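Excinuclease ABC, subunit A. (Deinococcus radiodurans, PDB 2VF7) probably binds DNA and recognises damage in it for excision repair, as a zinc-containing, ATP-hydrolysing UvrA protein of the ABC superfamily. Local coordinates at residues Ala687-Asp699 and Leu711-Gly725. The protein carries 1 engineered substitution. Sequence-based numbering, arbitrary orientation.
Sequences ADVLALTVDEAHD and LDTLREVGLGYLRLG
Leu-692 O takes the N-H of Leu-724 at 2.8 Å, nearly straight, and the CA of Arg-723 also rests against the same oxygen in a CA-H...O contact. Two residues on, beyond Thr-693, the direction reverses: Val-694 N donates to Leu-722 O at 2.7 Å, with a more bent N-H...O angle of 135°. These bonds flank Thr-693 and Arg-723, an antiparallel non-hydrogen-bonded pair that forms a single beta bridge, a short piece of strand-like pairing between two linkers that otherwise join helices. A further backbone bond runs from Gly-725 N to Leu-690 O. Within 687-699, Thr-693 N donates to Glu-696 OE2 from above the carboxylate plane.

Val-694 turns its two methyls different ways: CG1, anti to the backbone N (chi1 167°), reaches Leu-714 CB at 4.0 Å, while CG2 meets Leu-724 CD1. Ala-697 CB touches both Leu-724 CD2 and Leu-711 CD1, and Met-602 of helix 602-605 covers Val-694 and Leu-714. The arrangement belongs to the second ATPase half of this ABC protein, where helix 705-716 ends in a Schellman motif at Gly-718 and a type I turn, 719-722, brings Tyr-721 and Leu-722 to the ADP bound at the P-loop of the first half (Gly-46, Lys-49); Tyr-721 OH is held by Glu-735.

The Arg-715 guanidinium lies flat on the His-698 ring, planes 21° apart, with CD over the ring face, 3.9 Å from its centroid. Arg-715 NE makes a salt bridge to Asp-695 OD2 at 3.3 Å, the two planes strongly inclined. With an alanine in place of His-698, the Arg-715 guanidinium would lose the ring it lies on and is likely to swing, weakening its bridge to Asp-695. Asp-712 OD1 stands at the ring's edge, 3.7 Å from His-698 NE2.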
loop_
_atom_site.group_PDB
_atom_site.type_symbol
_atom_site.label_atom_id
_atom_site.label_comp_id
_atom_site.label_asym_id
_atom_site.label_seq_id
_atom_site.Cartn_x
_atom_site.Cartn_y
_atom_site.Cartn_z
ATOM N N ALA A 687 -15.890 -5.629 33.129
ATOM C CA ALA A 687 -16.062 -5.530 31.681
ATOM C C ALA A 687 -17.538 -5.624 31.365
ATOM O O ALA A 687 -17.996 -5.080 30.358
ATOM C CB ALA A 687 -15.305 -6.660 30.988
ATOM N N ASP A 688 -18.280 -6.317 32.238
ATOM C CA ASP A 688 -19.734 -6.381 32.149
ATOM C C ASP A 688 -20.291 -4.984 32.312
ATOM O O ASP A 688 -21.213 -4.618 31.573
ATOM C CB ASP A 688 -20.353 -7.311 33.195
ATOM C CG ASP A 688 -20.346 -8.789 32.785
ATOM O OD1 ASP A 688 -20.202 -9.627 33.684
ATOM O OD2 ASP A 688 -20.506 -9.129 31.594
ATOM N N VAL A 689 -19.734 -4.181 33.231
ATOM C CA VAL A 689 -20.230 -2.800 33.370
ATOM C C VAL A 689 -19.804 -1.853 32.240
ATOM O O VAL A 689 -20.591 -1.075 31.774
ATOM C CB VAL A 689 -20.058 -2.136 34.812
ATOM C CG1 VAL A 689 -20.139 -3.166 35.976
ATOM C CG2 VAL A 689 -18.849 -1.247 34.939
ATOM N N LEU A 690 -18.557 -1.917 31.803
ATOM C CA LEU A 690 -18.101 -1.116 30.671
ATOM C C LEU A 690 -18.796 -1.413 29.339
ATOM O O LEU A 690 -18.895 -0.528 28.516
ATOM C CB LEU A 690 -16.600 -1.226 30.539
ATOM C CG LEU A 690 -15.844 -0.589 31.706
ATOM C CD1 LEU A 690 -14.424 -1.095 31.742
ATOM C CD2 LEU A 690 -15.887 0.948 31.611
ATOM N N ALA A 691 -19.280 -2.649 29.153
ATOM C CA ALA A 691 -20.114 -3.044 28.004
ATOM C C ALA A 691 -21.573 -2.549 28.066
ATOM O O ALA A 691 -22.356 -2.719 27.103
ATOM C CB ALA A 691 -20.079 -4.555 27.822
ATOM N N LEU A 692 -21.934 -1.936 29.195
ATOM C CA LEU A 692 -23.279 -1.461 29.447
ATOM C C LEU A 692 -23.530 -0.160 28.715
ATOM O O LEU A 692 -22.698 0.761 28.717
ATOM C CB LEU A 692 -23.513 -1.274 30.954
ATOM C CG LEU A 692 -24.496 -2.093 31.807
ATOM C CD1 LEU A 692 -24.827 -3.460 31.259
ATOM C CD2 LEU A 692 -23.990 -2.225 33.229
ATOM N N THR A 693 -24.715 -0.105 28.119
ATOM C CA THR A 693 -25.264 1.038 27.480
ATOM C C THR A 693 -25.569 2.098 28.552
ATOM O O THR A 693 -25.724 1.753 29.732
ATOM C CB THR A 693 -26.525 0.554 26.770
ATOM O OG1 THR A 693 -26.173 -0.024 25.507
ATOM C CG2 THR A 693 -27.514 1.650 26.547
ATOM N N VAL A 694 -25.655 3.378 28.178
ATOM C CA VAL A 694 -25.987 4.425 29.165
ATOM C C VAL A 694 -27.381 4.189 29.768
ATOM O O VAL A 694 -27.581 4.348 30.977
ATOM C CB VAL A 694 -25.798 5.896 28.613
ATOM C CG1 VAL A 694 -26.442 6.915 29.524
ATOM C CG2 VAL A 694 -24.331 6.234 28.490
ATOM N N ASP A 695 -28.329 3.787 28.923
ATOM C CA ASP A 695 -29.658 3.339 29.357
ATOM C C ASP A 695 -29.655 2.171 30.356
ATOM O O ASP A 695 -30.410 2.205 31.323
ATOM C CB ASP A 695 -30.484 2.896 28.153
ATOM C CG ASP A 695 -31.060 4.046 27.358
ATOM O OD1 ASP A 695 -31.707 3.730 26.329
ATOM O OD2 ASP A 695 -30.888 5.239 27.738
ATOM N N GLU A 696 -28.856 1.126 30.102
ATOM C CA GLU A 696 -28.867 -0.069 30.957
ATOM C C GLU A 696 -28.118 0.205 32.251
ATOM O O GLU A 696 -28.424 -0.389 33.282
ATOM C CB GLU A 696 -28.210 -1.287 30.299
ATOM C CG GLU A 696 -28.682 -1.733 28.916
ATOM C CD GLU A 696 -27.646 -2.669 28.212
ATOM O OE1 GLU A 696 -28.068 -3.587 27.465
ATOM O OE2 GLU A 696 -26.414 -2.495 28.406
ATOM N N ALA A 697 -27.115 1.076 32.197
ATOM C CA ALA A 697 -26.361 1.441 33.402
ATOM C C ALA A 697 -27.167 2.387 34.291
ATOM O O ALA A 697 -26.870 2.545 35.489
ATOM C CB ALA A 697 -25.019 2.053 33.036
ATOM N N HIS A 698 -28.182 3.004 33.685
ATOM C CA HIS A 698 -29.097 3.917 34.346
ATOM C C HIS A 698 -29.981 3.102 35.286
ATOM O O HIS A 698 -30.212 3.498 36.439
ATOM C CB HIS A 698 -29.911 4.654 33.272
ATOM C CG HIS A 698 -30.947 5.593 33.807
ATOM N ND1 HIS A 698 -32.246 5.205 34.056
ATOM C CD2 HIS A 698 -30.889 6.917 34.092
ATOM C CE1 HIS A 698 -32.939 6.243 34.492
ATOM N NE2 HIS A 698 -32.140 7.296 34.519
ATOM N N ASP A 699 -30.441 1.953 34.791
ATOM C CA ASP A 699 -31.111 0.937 35.589
ATOM C C ASP A 699 -30.235 0.400 36.723
ATOM O O ASP A 699 -30.632 0.420 37.880
ATOM C CB ASP A 699 -31.496 -0.243 34.699
ATOM C CG ASP A 699 -32.705 0.032 33.848
ATOM O OD1 ASP A 699 -33.726 -0.645 34.077
ATOM O OD2 ASP A 699 -32.646 0.906 32.954
ATOM N N LEU A 711 -24.737 9.688 34.520
ATOM C CA LEU A 711 -25.494 8.941 33.518
ATOM C C LEU A 711 -26.797 9.597 33.113
ATOM O O LEU A 711 -27.271 9.386 31.988
ATOM C CB LEU A 711 -25.832 7.555 34.061
ATOM C CG LEU A 711 -24.720 6.602 34.485
ATOM C CD1 LEU A 711 -25.348 5.352 35.090
ATOM C CD2 LEU A 711 -23.815 6.231 33.320
ATOM N N ASP A 712 -27.392 10.363 34.032
ATOM C CA ASP A 712 -28.665 11.043 33.777
ATOM C C ASP A 712 -28.527 12.175 32.748
ATOM O O ASP A 712 -29.373 12.305 31.853
ATOM C CB ASP A 712 -29.273 11.566 35.097
ATOM C CG ASP A 712 -30.764 11.869 34.988
ATOM O OD1 ASP A 712 -31.550 10.959 34.637
ATOM O OD2 ASP A 712 -31.156 13.028 35.265
ATOM N N THR A 713 -27.479 12.997 32.889
ATOM C CA THR A 713 -27.150 14.055 31.908
ATOM C C THR A 713 -26.763 13.486 30.527
ATOM O O THR A 713 -27.068 14.070 29.502
ATOM C CB THR A 713 -26.005 14.994 32.392
ATOM O OG1 THR A 713 -24.829 14.217 32.710
ATOM C CG2 THR A 713 -26.433 15.786 33.590
ATOM N N LEU A 714 -26.096 12.343 30.510
ATOM C CA LEU A 714 -25.794 11.669 29.248
ATOM C C LEU A 714 -27.034 11.134 28.579
ATOM O O LEU A 714 -27.084 11.001 27.367
ATOM C CB LEU A 714 -24.823 10.535 29.477
ATOM C CG LEU A 714 -23.413 10.974 29.820
ATOM C CD1 LEU A 714 -22.650 9.757 30.308
ATOM C CD2 LEU A 714 -22.722 11.611 28.590
ATOM N N ARG A 715 -28.046 10.833 29.378
ATOM C CA ARG A 715 -29.271 10.244 28.858
ATOM C C ARG A 715 -30.169 11.337 28.328
ATOM O O ARG A 715 -30.660 11.244 27.203
ATOM C CB ARG A 715 -29.960 9.408 29.932
ATOM C CG ARG A 715 -30.660 8.186 29.397
ATOM C CD ARG A 715 -31.183 7.293 30.527
ATOM N NE ARG A 715 -32.479 6.704 30.193
ATOM C CZ ARG A 715 -33.645 7.338 30.308
ATOM N NH1 ARG A 715 -33.693 8.587 30.752
ATOM N NH2 ARG A 715 -34.774 6.723 29.978
ATOM N N GLU A 716 -30.344 12.385 29.138
ATOM C CA GLU A 716 -31.068 13.606 28.767
ATOM C C GLU A 716 -30.600 14.248 27.451
ATOM O O GLU A 716 -31.378 14.915 26.752
ATOM C CB GLU A 716 -30.948 14.648 29.891
ATOM C CG GLU A 716 -31.961 14.495 31.017
ATOM C CD GLU A 716 -31.669 15.395 32.221
ATOM O OE1 GLU A 716 -30.585 15.262 32.836
ATOM O OE2 GLU A 716 -32.543 16.230 32.564
ATOM N N VAL A 717 -29.328 14.065 27.127
ATOM C CA VAL A 717 -28.703 14.788 26.021
ATOM C C VAL A 717 -28.713 13.932 24.719
ATOM O O VAL A 717 -28.316 14.391 23.638
ATOM C CB VAL A 717 -27.296 15.343 26.473
ATOM C CG1 VAL A 717 -26.125 14.479 25.995
ATOM C CG2 VAL A 717 -27.135 16.788 26.087
ATOM N N GLY A 718 -29.195 12.691 24.851
ATOM C CA GLY A 718 -29.522 11.824 23.718
ATOM C C GLY A 718 -28.624 10.619 23.478
ATOM O O GLY A 718 -28.771 9.944 22.456
ATOM N N LEU A 719 -27.722 10.329 24.415
ATOM C CA LEU A 719 -26.688 9.326 24.208
ATOM C C LEU A 719 -26.926 7.979 24.917
ATOM O O LEU A 719 -25.991 7.294 25.246
ATOM C CB LEU A 719 -25.318 9.880 24.623
ATOM C CG LEU A 719 -24.791 11.164 23.972
ATOM C CD1 LEU A 719 -23.446 11.461 24.527
ATOM C CD2 LEU A 719 -24.707 11.027 22.470
ATOM N N GLY A 720 -28.172 7.588 25.108
ATOM C CA GLY A 720 -28.474 6.376 25.827
ATOM C C GLY A 720 -27.959 5.119 25.154
ATOM O O GLY A 720 -27.824 4.088 25.798
ATOM N N TYR A 721 -27.671 5.213 23.858
ATOM C CA TYR A 721 -27.272 4.049 23.072
ATOM C C TYR A 721 -25.788 3.730 23.220
ATOM O O TYR A 721 -25.353 2.631 22.887
ATOM C CB TYR A 721 -27.688 4.221 21.588
ATOM C CG TYR A 721 -27.041 5.389 20.865
ATOM C CD1 TYR A 721 -25.885 5.214 20.111
ATOM C CD2 TYR A 721 -27.588 6.666 20.943
ATOM C CE1 TYR A 721 -25.292 6.275 19.456
ATOM C CE2 TYR A 721 -26.997 7.731 20.309
ATOM C CZ TYR A 721 -25.855 7.534 19.563
ATOM O OH TYR A 721 -25.282 8.608 18.922
ATOM N N LEU A 722 -25.015 4.687 23.734
ATOM C CA LEU A 722 -23.584 4.505 23.866
ATOM C C LEU A 722 -23.228 3.605 25.048
ATOM O O LEU A 722 -23.975 3.560 26.019
ATOM C CB LEU A 722 -22.880 5.863 23.980
ATOM C CG LEU A 722 -22.943 6.770 22.753
ATOM C CD1 LEU A 722 -22.187 8.033 23.009
ATOM C CD2 LEU A 722 -22.359 6.067 21.540
ATOM N N ARG A 723 -22.076 2.925 24.955
ATOM C CA ARG A 723 -21.564 2.038 25.990
ATOM C C ARG A 723 -20.522 2.741 26.858
ATOM O O ARG A 723 -19.660 3.465 26.360
ATOM C CB ARG A 723 -20.954 0.764 25.377
ATOM C CG ARG A 723 -21.964 -0.159 24.710
ATOM C CD ARG A 723 -21.324 -1.462 24.217
ATOM N NE ARG A 723 -20.448 -1.241 23.067
ATOM C CZ ARG A 723 -20.866 -1.093 21.797
ATOM N NH1 ARG A 723 -22.172 -1.157 21.483
ATOM N NH2 ARG A 723 -19.977 -0.865 20.832
ATOM N N LEU A 724 -20.608 2.523 28.165
ATOM C CA LEU A 724 -19.738 3.178 29.145
ATOM C C LEU A 724 -18.259 3.162 28.775
ATOM O O LEU A 724 -17.584 4.176 28.882
ATOM C CB LEU A 724 -19.948 2.531 30.522
ATOM C CG LEU A 724 -20.961 3.262 31.389
ATOM C CD1 LEU A 724 -22.190 3.581 30.582
ATOM C CD2 LEU A 724 -21.278 2.433 32.618
ATOM N N GLY A 725 -17.776 2.011 28.327
ATOM C CA GLY A 725 -16.383 1.808 27.931
ATOM C C GLY A 725 -16.108 1.962 26.436
ATOM O O GLY A 725 -14.984 1.747 25.986
#